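Local coordinates for protein putative ring-cleaving dioxygenase MhqO (Bacillus subtilis subsp. subtilis, PDB 3OAJ) that is a putative iron-dependent ring-cleaving dioxygenase of the extradiol family that may contribute to the degradation of aromatic compounds, at residues 10-16 with 61-67; 21-26 with 121-127; 32-38 with 48-54. All blocks are in the same frame, centred on the assembly; numbering follows the deposited sequence.

From the N terminus, strand 9-16 runs into helix 19-29, then the hairpin of strands 33-39 and 47-52, then strand 61-66. Interaction 3 closes the shortest loop, pairing the two hairpin arms. Interaction 1 encloses it, bringing strand 61-66 back beside strand 9-16, and strand 47-52 flanks strand 61-66 in the same sheet. Interaction 2 crosses interaction 1, because its helix lies within that loop whereas residues 121-127 come well after it; it too encloses interaction 3. In this way the helix covering one side of the metal-bearing sheet is tied to the turn before strand 126-131 of the second sheet. Y26 meets F64, and H48 meets T63, where the contacts adjoin.

Interaction 1 of 3, residues 10-16 with 61-67; sequences HHITAIV and IITFFPW. With ZN (zinc ion), chain C; SO4 (sulfate ion), chain D.
H11 and I61 lie side by side on parallel strands, CB of H11 3.6 Å from CB of I61. Beyond it, CG of H11 sits between its backbone N and carbonyl carbon (chi1 63°), which brings the imidazole obliquely against the CG2 methyl of T63. ND1 of H11 donates to ND1 of H10, 2.8 Å away in a straight bond that fixes the ring's rotation. At the tip, NE2 binds the zinc ion at 2.1 Å. Imidazole suits this place because one nitrogen can take the metal while the other is held by a second shell. This is the metal-bearing sheet of the VOC fold: H218 and E266 complete the protein's share of the site, which is predicted to hold iron. A sulfate coordinates the zinc here, and T13 OG1 donates to its O3 at 2.7 Å; the same T13 OG1 lies 2.7 Å from T63 OG1, which also bonds H48. Backbone bonds continue the pairing, among them A14 N to T63 O at 2.9 Å. On the zinc side of the sheet, CG2 of T13 reaches CE2 of F65 at 3.5 Å. Further along, I15 packs against the W67 indole, its CG2 3.2 Å from NE1.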
loop_
_atom_site.group_PDB
_atom_site.type_symbol
_atom_site.label_atom_id
_atom_site.label_comp_id
_atom_site.label_asym_id
_atom_site.label_seq_id
_atom_site.Cartn_x
_atom_site.Cartn_y
_atom_site.Cartn_z
ATOM N N HIS A 10 -5.442 3.600 3.349
ATOM C CA HIS A 10 -4.664 4.817 3.194
ATOM C C HIS A 10 -3.405 4.496 2.387
ATOM O O HIS A 10 -3.182 5.066 1.332
ATOM C CB HIS A 10 -4.324 5.416 4.581
ATOM C CG HIS A 10 -3.639 6.742 4.528
ATOM N ND1 HIS A 10 -2.301 6.876 4.215
ATOM C CD2 HIS A 10 -4.094 7.994 4.778
ATOM C CE1 HIS A 10 -1.972 8.156 4.246
ATOM N NE2 HIS A 10 -3.030 8.852 4.614
ATOM N N HIS A 11 -2.583 3.585 2.901
ATOM C CA HIS A 11 -1.390 3.139 2.177
ATOM C C HIS A 11 -1.039 1.736 2.647
ATOM O O HIS A 11 -1.589 1.250 3.633
ATOM C CB HIS A 11 -0.189 4.083 2.402
ATOM C CG HIS A 11 0.284 4.162 3.821
ATOM N ND1 HIS A 11 -0.235 5.061 4.730
ATOM C CD2 HIS A 11 1.260 3.483 4.476
ATOM C CE1 HIS A 11 0.403 4.935 5.882
ATOM N NE2 HIS A 11 1.308 3.979 5.761
ATOM N N ILE A 12 -0.155 1.085 1.899
ATOM C CA ILE A 12 0.433 -0.177 2.280
ATOM C C ILE A 12 1.943 0.004 2.209
ATOM O O ILE A 12 2.475 0.673 1.332
ATOM C CB ILE A 12 -0.041 -1.288 1.290
ATOM C CG1 ILE A 12 -1.519 -1.610 1.532
ATOM C CG2 ILE A 12 0.798 -2.552 1.400
ATOM C CD1 ILE A 12 -2.198 -2.364 0.394
ATOM N N THR A 13 2.644 -0.643 3.134
ATOM C CA THR A 13 4.080 -0.474 3.258
ATOM C C THR A 13 4.769 -1.829 3.218
ATOM O O THR A 13 4.375 -2.769 3.915
ATOM C CB THR A 13 4.431 0.291 4.546
ATOM O OG1 THR A 13 3.890 1.605 4.432
ATOM C CG2 THR A 13 5.966 0.338 4.812
ATOM N N ALA A 14 5.791 -1.901 2.370
ATOM C CA ALA A 14 6.526 -3.140 2.152
ATOM C C ALA A 14 8.034 -2.957 2.222
ATOM O O ALA A 14 8.555 -1.894 1.911
ATOM C CB ALA A 14 6.154 -3.725 0.799
ATOM N N ILE A 15 8.723 -4.018 2.635
ATOM C CA ILE A 15 10.179 -4.051 2.588
ATOM C C ILE A 15 10.549 -4.724 1.272
ATOM O O ILE A 15 10.007 -5.778 0.935
ATOM C CB ILE A 15 10.786 -4.811 3.794
ATOM C CG1 ILE A 15 10.427 -4.088 5.100
ATOM C CG2 ILE A 15 12.286 -4.904 3.635
ATOM C CD1 ILE A 15 10.936 -4.769 6.382
ATOM N N VAL A 16 11.433 -4.080 0.509
ATOM C CA VAL A 16 11.859 -4.602 -0.800
ATOM C C VAL A 16 13.375 -4.490 -0.976
ATOM O O VAL A 16 14.090 -4.221 -0.018
ATOM C CB VAL A 16 11.103 -3.904 -1.968
ATOM C CG1 VAL A 16 9.600 -4.238 -1.925
ATOM C CG2 VAL A 16 11.361 -2.390 -1.967
ATOM N N ILE A 61 -1.551 4.924 -2.332
ATOM C CA ILE A 61 -0.172 5.071 -1.870
ATOM C C ILE A 61 0.473 3.743 -1.485
ATOM O O ILE A 61 0.073 3.106 -0.519
ATOM C CB ILE A 61 -0.100 6.002 -0.636
ATOM C CG1 ILE A 61 -0.788 7.352 -0.908
ATOM C CG2 ILE A 61 1.357 6.189 -0.167
ATOM C CD1 ILE A 61 -1.158 8.098 0.375
ATOM N N ILE A 62 1.455 3.334 -2.274
ATOM C CA ILE A 62 2.278 2.170 -1.947
ATOM C C ILE A 62 3.643 2.691 -1.537
ATOM O O ILE A 62 4.240 3.529 -2.209
ATOM C CB ILE A 62 2.313 1.135 -3.136
ATOM C CG1 ILE A 62 3.056 -0.153 -2.727
ATOM C CG2 ILE A 62 2.867 1.762 -4.425
ATOM C CD1 ILE A 62 2.335 -1.018 -1.690
ATOM N N THR A 63 4.133 2.190 -0.409
ATOM C CA THR A 63 5.359 2.712 0.183
ATOM C C THR A 63 6.365 1.600 0.439
ATOM O O THR A 63 5.988 0.452 0.691
ATOM C CB THR A 63 5.103 3.529 1.500
ATOM O OG1 THR A 63 5.550 2.786 2.638
ATOM C CG2 THR A 63 3.653 3.909 1.683
ATOM N N PHE A 64 7.650 1.960 0.374
ATOM C CA PHE A 64 8.714 0.951 0.399
ATOM C C PHE A 64 9.889 1.357 1.252
ATOM O O PHE A 64 10.307 2.521 1.245
ATOM C CB PHE A 64 9.234 0.724 -1.027
ATOM C CG PHE A 64 8.198 0.218 -1.963
ATOM C CD1 PHE A 64 7.770 -1.115 -1.905
ATOM C CD2 PHE A 64 7.599 1.098 -2.879
ATOM C CE1 PHE A 64 6.780 -1.573 -2.779
ATOM C CE2 PHE A 64 6.622 0.657 -3.757
ATOM C CZ PHE A 64 6.208 -0.689 -3.701
ATOM N N PHE A 65 10.419 0.375 1.974
ATOM C CA PHE A 65 11.755 0.463 2.555
ATOM C C PHE A 65 12.690 -0.384 1.672
ATOM O O PHE A 65 12.738 -1.608 1.827
ATOM C CB PHE A 65 11.743 -0.042 4.000
ATOM C CG PHE A 65 10.834 0.736 4.909
ATOM C CD1 PHE A 65 10.997 2.108 5.086
ATOM C CD2 PHE A 65 9.823 0.087 5.614
ATOM C CE1 PHE A 65 10.133 2.830 5.938
ATOM C CE2 PHE A 65 8.983 0.788 6.468
ATOM C CZ PHE A 65 9.132 2.150 6.630
ATOM N N PRO A 66 13.385 0.255 0.713
ATOM C CA PRO A 66 14.242 -0.524 -0.168
ATOM C C PRO A 66 15.620 -0.746 0.450
ATOM O O PRO A 66 16.413 0.196 0.577
ATOM C CB PRO A 66 14.331 0.335 -1.443
ATOM C CG PRO A 66 13.892 1.701 -1.061
ATOM C CD PRO A 66 13.275 1.666 0.295
ATOM N N TRP A 67 15.908 -1.974 0.851
ATOM C CA TRP A 67 17.287 -2.278 1.219
ATOM C C TRP A 67 17.906 -3.426 0.419
ATOM O O TRP A 67 17.552 -4.594 0.591
ATOM C CB TRP A 67 17.504 -2.383 2.736
ATOM C CG TRP A 67 16.550 -3.238 3.535
ATOM C CD1 TRP A 67 16.297 -4.575 3.372
ATOM C CD2 TRP A 67 15.789 -2.826 4.682
ATOM N NE1 TRP A 67 15.406 -5.010 4.328
ATOM C CE2 TRP A 67 15.080 -3.958 5.145
ATOM C CE3 TRP A 67 15.630 -1.606 5.356
ATOM C CZ2 TRP A 67 14.218 -3.904 6.252
ATOM C CZ3 TRP A 67 14.766 -1.552 6.458
ATOM C CH2 TRP A 67 14.073 -2.699 6.890
HETATM ZN ZN ZN C . 2.215 3.111 7.442
HETATM S S SO4 D . 4.471 4.129 7.688
HETATM O O1 SO4 D . 4.844 3.313 8.842
HETATM O O2 SO4 D . 5.487 5.099 7.332
HETATM O O3 SO4 D . 4.157 3.303 6.521
HETATM O O4 SO4 D . 3.291 4.905 8.082
#

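Interaction 2 of 3, residues 21-26 with 121-127; sequences ENTDFY and DPHGLHL
The phenyl ring of F25 carries the turn on one face: CD of P122 lies 3.8 Å from the ring centroid and CA of D121 somewhat farther, both as CH-pi contacts, while CD2 of L127 comes up at the edge. Proline suits the place, since its CD and CG offer a rigid apolar surface to the ring. On the next residue, Y26, the ring has CD2 of F25 over one face and D121 at its edge. The hydroxyl of Y26 donates to OD2 of D121 at 2.6 Å, meeting it on the anti side and somewhat out of the carboxylate plane, and the carboxylate stands nearly upright to the ring (81°). The H123 imidazole has CB of P122 over its centre, and at its edge NE2 gives a hydrogen bond of 2.9 Å to OE1 of E21, whose anti lone pair it uses; the two flat groups are nearly coplanar. A water joins ND1 of H123, ND2 of N22 and OD2 of D121, so this buried carboxylate oxygen has two partners. OD1 of D121 accepts from N of H123 at 2.8 Å and from N of L125 at 3.0 Å, which arrive from opposite faces of the carboxylate plane; these bonds hold the group's rotation. G124 accepts a positive phi (100°) that residues with a side chain adopt less readily. The bond from H123 N makes an Asx turn within the type I turn D121 to G124, the Asp-Pro-X-Gly turn familiar from the glyoxalase and dioxygenase superfamily, here linking strands 114-120 and 126-131 and packed against helix 19-29.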
loop_
_atom_site.group_PDB
_atom_site.type_symbol
_atom_site.label_atom_id
_atom_site.label_comp_id
_atom_site.label_asym_id
_atom_site.label_seq_id
_atom_site.Cartn_x
_atom_site.Cartn_y
_atom_site.Cartn_z
ATOM N N GLU A 21 15.686 -0.826 -8.759
ATOM C CA GLU A 21 14.830 -1.924 -9.216
ATOM C C GLU A 21 13.369 -1.693 -8.821
ATOM O O GLU A 21 12.449 -1.851 -9.637
ATOM C CB GLU A 21 15.336 -3.249 -8.642
ATOM C CG GLU A 21 16.694 -3.657 -9.163
ATOM C CD GLU A 21 17.245 -4.898 -8.474
ATOM O OE1 GLU A 21 16.496 -5.560 -7.710
ATOM O OE2 GLU A 21 18.435 -5.215 -8.721
ATOM N N ASN A 22 13.167 -1.287 -7.572
ATOM C CA ASN A 22 11.842 -0.933 -7.067
ATOM C C ASN A 22 11.220 0.165 -7.927
ATOM O O ASN A 22 10.097 0.030 -8.414
ATOM C CB ASN A 22 11.997 -0.488 -5.607
ATOM C CG ASN A 22 10.700 -0.009 -4.977
ATOM O OD1 ASN A 22 10.618 1.126 -4.517
ATOM N ND2 ASN A 22 9.706 -0.875 -4.914
ATOM N N THR A 23 11.971 1.232 -8.168
ATOM C CA THR A 23 11.453 2.354 -8.934
ATOM C C THR A 23 11.181 1.984 -10.395
ATOM O O THR A 23 10.164 2.412 -10.972
ATOM C CB THR A 23 12.425 3.571 -8.828
ATOM O OG1 THR A 23 12.543 3.947 -7.450
ATOM C CG2 THR A 23 11.938 4.756 -9.653
ATOM N N ASP A 24 12.100 1.235 -11.012
ATOM C CA ASP A 24 11.887 0.807 -12.395
ATOM C C ASP A 24 10.591 0.014 -12.516
ATOM O O ASP A 24 9.919 0.103 -13.542
ATOM C CB ASP A 24 13.066 -0.023 -12.909
ATOM C CG ASP A 24 14.296 0.813 -13.228
ATOM O OD1 ASP A 24 14.196 2.057 -13.332
ATOM O OD2 ASP A 24 15.364 0.192 -13.379
ATOM N N PHE A 25 10.211 -0.729 -11.477
ATOM C CA PHE A 25 8.951 -1.452 -11.560
ATOM C C PHE A 25 7.733 -0.543 -11.321
ATOM O O PHE A 25 6.833 -0.452 -12.174
ATOM C CB PHE A 25 8.914 -2.658 -10.620
ATOM C CG PHE A 25 7.790 -3.611 -10.938
ATOM C CD1 PHE A 25 7.905 -4.499 -12.003
ATOM C CD2 PHE A 25 6.612 -3.619 -10.176
ATOM C CE1 PHE A 25 6.876 -5.357 -12.319
ATOM C CE2 PHE A 25 5.573 -4.493 -10.494
ATOM C CZ PHE A 25 5.716 -5.366 -11.553
ATOM N N TYR A 26 7.716 0.148 -10.180
ATOM C CA TYR A 26 6.531 0.911 -9.779
ATOM C C TYR A 26 6.293 2.161 -10.613
ATOM O O TYR A 26 5.146 2.447 -10.961
ATOM C CB TYR A 26 6.490 1.140 -8.250
ATOM C CG TYR A 26 6.169 -0.170 -7.566
ATOM C CD1 TYR A 26 4.843 -0.540 -7.307
ATOM C CD2 TYR A 26 7.184 -1.067 -7.212
ATOM C CE1 TYR A 26 4.533 -1.743 -6.748
ATOM C CE2 TYR A 26 6.880 -2.296 -6.644
ATOM C CZ TYR A 26 5.546 -2.619 -6.402
ATOM O OH TYR A 26 5.220 -3.811 -5.826
ATOM N N ASP A 121 5.989 -8.493 -8.203
ATOM C CA ASP A 121 6.981 -7.456 -8.461
ATOM C C ASP A 121 8.381 -8.097 -8.404
ATOM O O ASP A 121 8.490 -9.296 -8.137
ATOM C CB ASP A 121 6.765 -6.231 -7.539
ATOM C CG ASP A 121 7.450 -6.329 -6.170
ATOM O OD1 ASP A 121 8.076 -7.351 -5.801
ATOM O OD2 ASP A 121 7.363 -5.306 -5.440
ATOM N N PRO A 122 9.445 -7.320 -8.701
ATOM C CA PRO A 122 10.789 -7.903 -8.823
ATOM C C PRO A 122 11.335 -8.495 -7.535
ATOM O O PRO A 122 12.293 -9.279 -7.570
ATOM C CB PRO A 122 11.652 -6.719 -9.267
ATOM C CG PRO A 122 10.694 -5.744 -9.845
ATOM C CD PRO A 122 9.443 -5.892 -9.045
ATOM N N HIS A 123 10.745 -8.118 -6.405
ATOM C CA HIS A 123 11.251 -8.566 -5.117
ATOM C C HIS A 123 10.330 -9.580 -4.431
ATOM O O HIS A 123 10.545 -9.944 -3.283
ATOM C CB HIS A 123 11.580 -7.342 -4.257
ATOM C CG HIS A 123 12.550 -6.410 -4.921
ATOM N ND1 HIS A 123 12.322 -5.058 -5.058
ATOM C CD2 HIS A 123 13.735 -6.656 -5.529
ATOM C CE1 HIS A 123 13.339 -4.507 -5.701
ATOM N NE2 HIS A 123 14.214 -5.454 -5.989
ATOM N N GLY A 124 9.327 -10.054 -5.173
ATOM C CA GLY A 124 8.466 -11.139 -4.722
ATOM C C GLY A 124 7.110 -10.761 -4.155
ATOM O O GLY A 124 6.344 -11.647 -3.780
ATOM N N LEU A 125 6.777 -9.470 -4.074
ATOM C CA LEU A 125 5.441 -9.135 -3.564
ATOM C C LEU A 125 4.378 -9.604 -4.551
ATOM O O LEU A 125 4.587 -9.517 -5.765
ATOM C CB LEU A 125 5.305 -7.630 -3.352
ATOM C CG LEU A 125 6.209 -6.943 -2.320
ATOM C CD1 LEU A 125 6.089 -5.410 -2.392
ATOM C CD2 LEU A 125 5.876 -7.456 -0.924
ATOM N N HIS A 126 3.250 -10.093 -4.030
ATOM C CA HIS A 126 2.140 -10.507 -4.892
ATOM C C HIS A 126 1.223 -9.336 -5.204
ATOM O O HIS A 126 0.706 -8.677 -4.275
ATOM C CB HIS A 126 1.268 -11.598 -4.252
ATOM C CG HIS A 126 1.990 -12.860 -3.871
ATOM N ND1 HIS A 126 2.965 -13.442 -4.656
ATOM C CD2 HIS A 126 1.814 -13.689 -2.813
ATOM C CE1 HIS A 126 3.378 -14.560 -4.085
ATOM N NE2 HIS A 126 2.692 -14.735 -2.967
ATOM N N LEU A 127 0.997 -9.090 -6.493
ATOM C CA LEU A 127 0.156 -7.989 -6.953
ATOM C C LEU A 127 -0.956 -8.530 -7.840
ATOM O O LEU A 127 -0.835 -9.630 -8.413
ATOM C CB LEU A 127 0.997 -6.995 -7.762
ATOM C CG LEU A 127 1.901 -5.995 -7.029
ATOM C CD1 LEU A 127 2.982 -6.659 -6.191
ATOM C CD2 LEU A 127 2.505 -5.010 -8.046
HETATM O O HOH W 1 9.806 -3.787 -5.528
#

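Interaction 3 of 3, residues 32-38 with 48-54; sequences LRLVKQT and HLYFGNE
L34 sends CG directly opposite its backbone N (chi1 179°), and this swings CD1 over one face of the F51 ring, 3.9 Å from the centroid and close to the ring normal, as a CH-pi contact. A branched aliphatic chain suits the spot because one methyl can cover the ring while its stem stays beside the strand; CD1 also touches CB of L49. R33 is stretched out from CG to NE, and that full reach brings NH1 to the carbonyl O of E54 at 2.9 Å, in the carbonyl plane, while NH2 bonds O of Q280. The strands form an antiparallel hairpin at the outer edge of the metal-bearing sheet. R33 and G52 make a hydrogen-bonded pair, after which V35 and K36 both face Y50 in a classic beta bulge: O of Y50 accepts from N of V35 at 2.8 Å and from N of K36 at a longer 3.3 Å. The extra residue shifts the register by one and puts K36 and T38 on the face of H48 and Y50, the one that bears the zinc. There CB of K36 packs obliquely on the Y50 ring, 3.7 Å from CD1, before the bent lysine chain leads off to salt bridges with D277 and E278. The CG2 methyl of T38 comes in at the edge of the same ring, 3.8 Å from CE1, while its hydroxyl bonds O of M288. H48 turns one face toward CE1 of Y50, and its NE2 is hydrogen-bonded to OG1 of T63, a residue beside the metal site. On the opposite face of the sheet, L49 and F51 pack against N22 and T23 of helix 19-29, where apolar side chains suit the interior between sheet and helix.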
loop_
_atom_site.group_PDB
_atom_site.type_symbol
_atom_site.label_atom_id
_atom_site.label_comp_id
_atom_site.label_asym_id
_atom_site.label_seq_id
_atom_site.Cartn_x
_atom_site.Cartn_y
_atom_site.Cartn_z
ATOM N N LEU A 32 3.286 4.534 -11.801
ATOM C CA LEU A 32 2.951 5.319 -10.606
ATOM C C LEU A 32 3.948 6.447 -10.424
ATOM O O LEU A 32 5.103 6.361 -10.869
ATOM C CB LEU A 32 2.902 4.444 -9.348
ATOM C CG LEU A 32 1.962 3.232 -9.353
ATOM C CD1 LEU A 32 1.976 2.558 -7.994
ATOM C CD2 LEU A 32 0.549 3.621 -9.768
ATOM N N ARG A 33 3.486 7.521 -9.791
ATOM C CA ARG A 33 4.326 8.670 -9.524
ATOM C C ARG A 33 5.053 8.456 -8.216
ATOM O O ARG A 33 4.436 8.054 -7.234
ATOM C CB ARG A 33 3.467 9.925 -9.438
ATOM C CG ARG A 33 4.268 11.149 -9.041
ATOM C CD ARG A 33 3.463 12.426 -9.023
ATOM N NE ARG A 33 4.357 13.556 -8.770
ATOM C CZ ARG A 33 3.969 14.827 -8.704
ATOM N NH1 ARG A 33 2.687 15.150 -8.860
ATOM N NH2 ARG A 33 4.878 15.782 -8.485
ATOM N N LEU A 34 6.355 8.731 -8.211
ATOM C CA LEU A 34 7.105 8.816 -6.976
ATOM C C LEU A 34 6.757 10.160 -6.362
ATOM O O LEU A 34 7.225 11.195 -6.834
ATOM C CB LEU A 34 8.619 8.706 -7.229
ATOM C CG LEU A 34 9.501 8.820 -5.973
ATOM C CD1 LEU A 34 9.200 7.714 -4.983
ATOM C CD2 LEU A 34 10.985 8.836 -6.320
ATOM N N VAL A 35 5.891 10.132 -5.346
ATOM C CA VAL A 35 5.385 11.363 -4.740
ATOM C C VAL A 35 6.223 11.845 -3.568
ATOM O O VAL A 35 6.110 12.995 -3.167
ATOM C CB VAL A 35 3.880 11.273 -4.336
ATOM C CG1 VAL A 35 3.017 11.077 -5.571
ATOM C CG2 VAL A 35 3.637 10.174 -3.304
ATOM N N LYS A 36 7.059 10.972 -3.002
ATOM C CA LYS A 36 7.935 11.397 -1.898
ATOM C C LYS A 36 9.129 10.470 -1.758
ATOM O O LYS A 36 8.988 9.246 -1.698
ATOM C CB LYS A 36 7.139 11.452 -0.574
ATOM C CG LYS A 36 7.874 12.141 0.594
ATOM C CD LYS A 36 8.115 13.624 0.317
ATOM C CE LYS A 36 6.833 14.341 -0.053
ATOM N NZ LYS A 36 7.056 15.808 -0.256
ATOM N N GLN A 37 10.318 11.065 -1.715
ATOM C CA GLN A 37 11.486 10.317 -1.301
ATOM C C GLN A 37 11.957 10.908 -0.001
ATOM O O GLN A 37 12.233 12.115 0.112
ATOM C CB GLN A 37 12.607 10.274 -2.343
ATOM C CG GLN A 37 13.031 11.582 -2.884
ATOM C CD GLN A 37 14.283 11.449 -3.716
ATOM O OE1 GLN A 37 15.368 11.119 -3.200
ATOM N NE2 GLN A 37 14.142 11.682 -5.017
ATOM N N THR A 38 12.009 10.040 0.994
ATOM C CA THR A 38 12.468 10.440 2.308
ATOM C C THR A 38 13.250 9.285 2.892
ATOM O O THR A 38 13.710 8.419 2.141
ATOM C CB THR A 38 11.276 10.957 3.190
ATOM O OG1 THR A 38 11.774 11.495 4.422
ATOM C CG2 THR A 38 10.226 9.868 3.463
ATOM N N HIS A 48 12.755 5.761 2.452
ATOM C CA HIS A 48 11.350 5.444 2.467
ATOM C C HIS A 48 10.778 6.133 1.247
ATOM O O HIS A 48 10.785 7.360 1.185
ATOM C CB HIS A 48 10.677 5.968 3.741
ATOM C CG HIS A 48 9.294 5.429 3.958
ATOM N ND1 HIS A 48 8.468 5.881 4.966
ATOM C CD2 HIS A 48 8.579 4.501 3.275
ATOM C CE1 HIS A 48 7.318 5.226 4.914
ATOM N NE2 HIS A 48 7.362 4.382 3.901
ATOM N N LEU A 49 10.298 5.337 0.286
ATOM C CA LEU A 49 9.764 5.855 -0.976
ATOM C C LEU A 49 8.253 5.682 -0.994
ATOM O O LEU A 49 7.731 4.628 -0.628
ATOM C CB LEU A 49 10.371 5.116 -2.178
ATOM C CG LEU A 49 11.900 5.066 -2.259
ATOM C CD1 LEU A 49 12.283 4.341 -3.551
ATOM C CD2 LEU A 49 12.510 6.468 -2.205
ATOM N N TYR A 50 7.555 6.717 -1.449
ATOM C CA TYR A 50 6.096 6.685 -1.578
ATOM C C TYR A 50 5.719 6.893 -3.039
ATOM O O TYR A 50 6.129 7.881 -3.674
ATOM C CB TYR A 50 5.460 7.805 -0.762
ATOM C CG TYR A 50 5.594 7.753 0.745
ATOM C CD1 TYR A 50 6.707 8.291 1.392
ATOM C CD2 TYR A 50 4.552 7.270 1.530
ATOM C CE1 TYR A 50 6.798 8.314 2.788
ATOM C CE2 TYR A 50 4.628 7.277 2.921
ATOM C CZ TYR A 50 5.760 7.790 3.545
ATOM O OH TYR A 50 5.820 7.821 4.918
ATOM N N PHE A 51 4.953 5.944 -3.568
ATOM C CA PHE A 51 4.414 6.029 -4.930
ATOM C C PHE A 51 2.897 6.119 -4.854
ATOM O O PHE A 51 2.272 5.572 -3.935
ATOM C CB PHE A 51 4.778 4.781 -5.752
ATOM C CG PHE A 51 6.261 4.605 -6.001
ATOM C CD1 PHE A 51 6.842 5.057 -7.184
ATOM C CD2 PHE A 51 7.076 3.955 -5.067
ATOM C CE1 PHE A 51 8.200 4.886 -7.426
ATOM C CE2 PHE A 51 8.452 3.793 -5.299
ATOM C CZ PHE A 51 9.007 4.250 -6.482
ATOM N N GLY A 52 2.289 6.788 -5.823
ATOM C CA GLY A 52 0.838 6.843 -5.860
ATOM C C GLY A 52 0.337 7.403 -7.174
ATOM O O GLY A 52 1.061 7.388 -8.187
ATOM N N ASN A 53 -0.896 7.909 -7.163
ATOM C CA ASN A 53 -1.442 8.579 -8.338
ATOM C C ASN A 53 -0.846 9.981 -8.478
ATOM O O ASN A 53 0.082 10.340 -7.747
ATOM C CB ASN A 53 -2.982 8.558 -8.337
ATOM C CG ASN A 53 -3.610 9.555 -7.365
ATOM O OD1 ASN A 53 -2.939 10.168 -6.537
ATOM N ND2 ASN A 53 -4.918 9.733 -7.493
ATOM N N GLU A 54 -1.373 10.787 -9.396
ATOM C CA GLU A 54 -0.785 12.110 -9.658
ATOM C C GLU A 54 -0.677 12.948 -8.380
ATOM O O GLU A 54 0.258 13.732 -8.239
ATOM C CB GLU A 54 -1.528 12.850 -10.783
ATOM C CG GLU A 54 -2.815 13.549 -10.380
ATOM C CD GLU A 54 -3.947 12.593 -10.036
ATOM O OE1 GLU A 54 -4.089 11.535 -10.701
ATOM O OE2 GLU A 54 -4.686 12.892 -9.069
#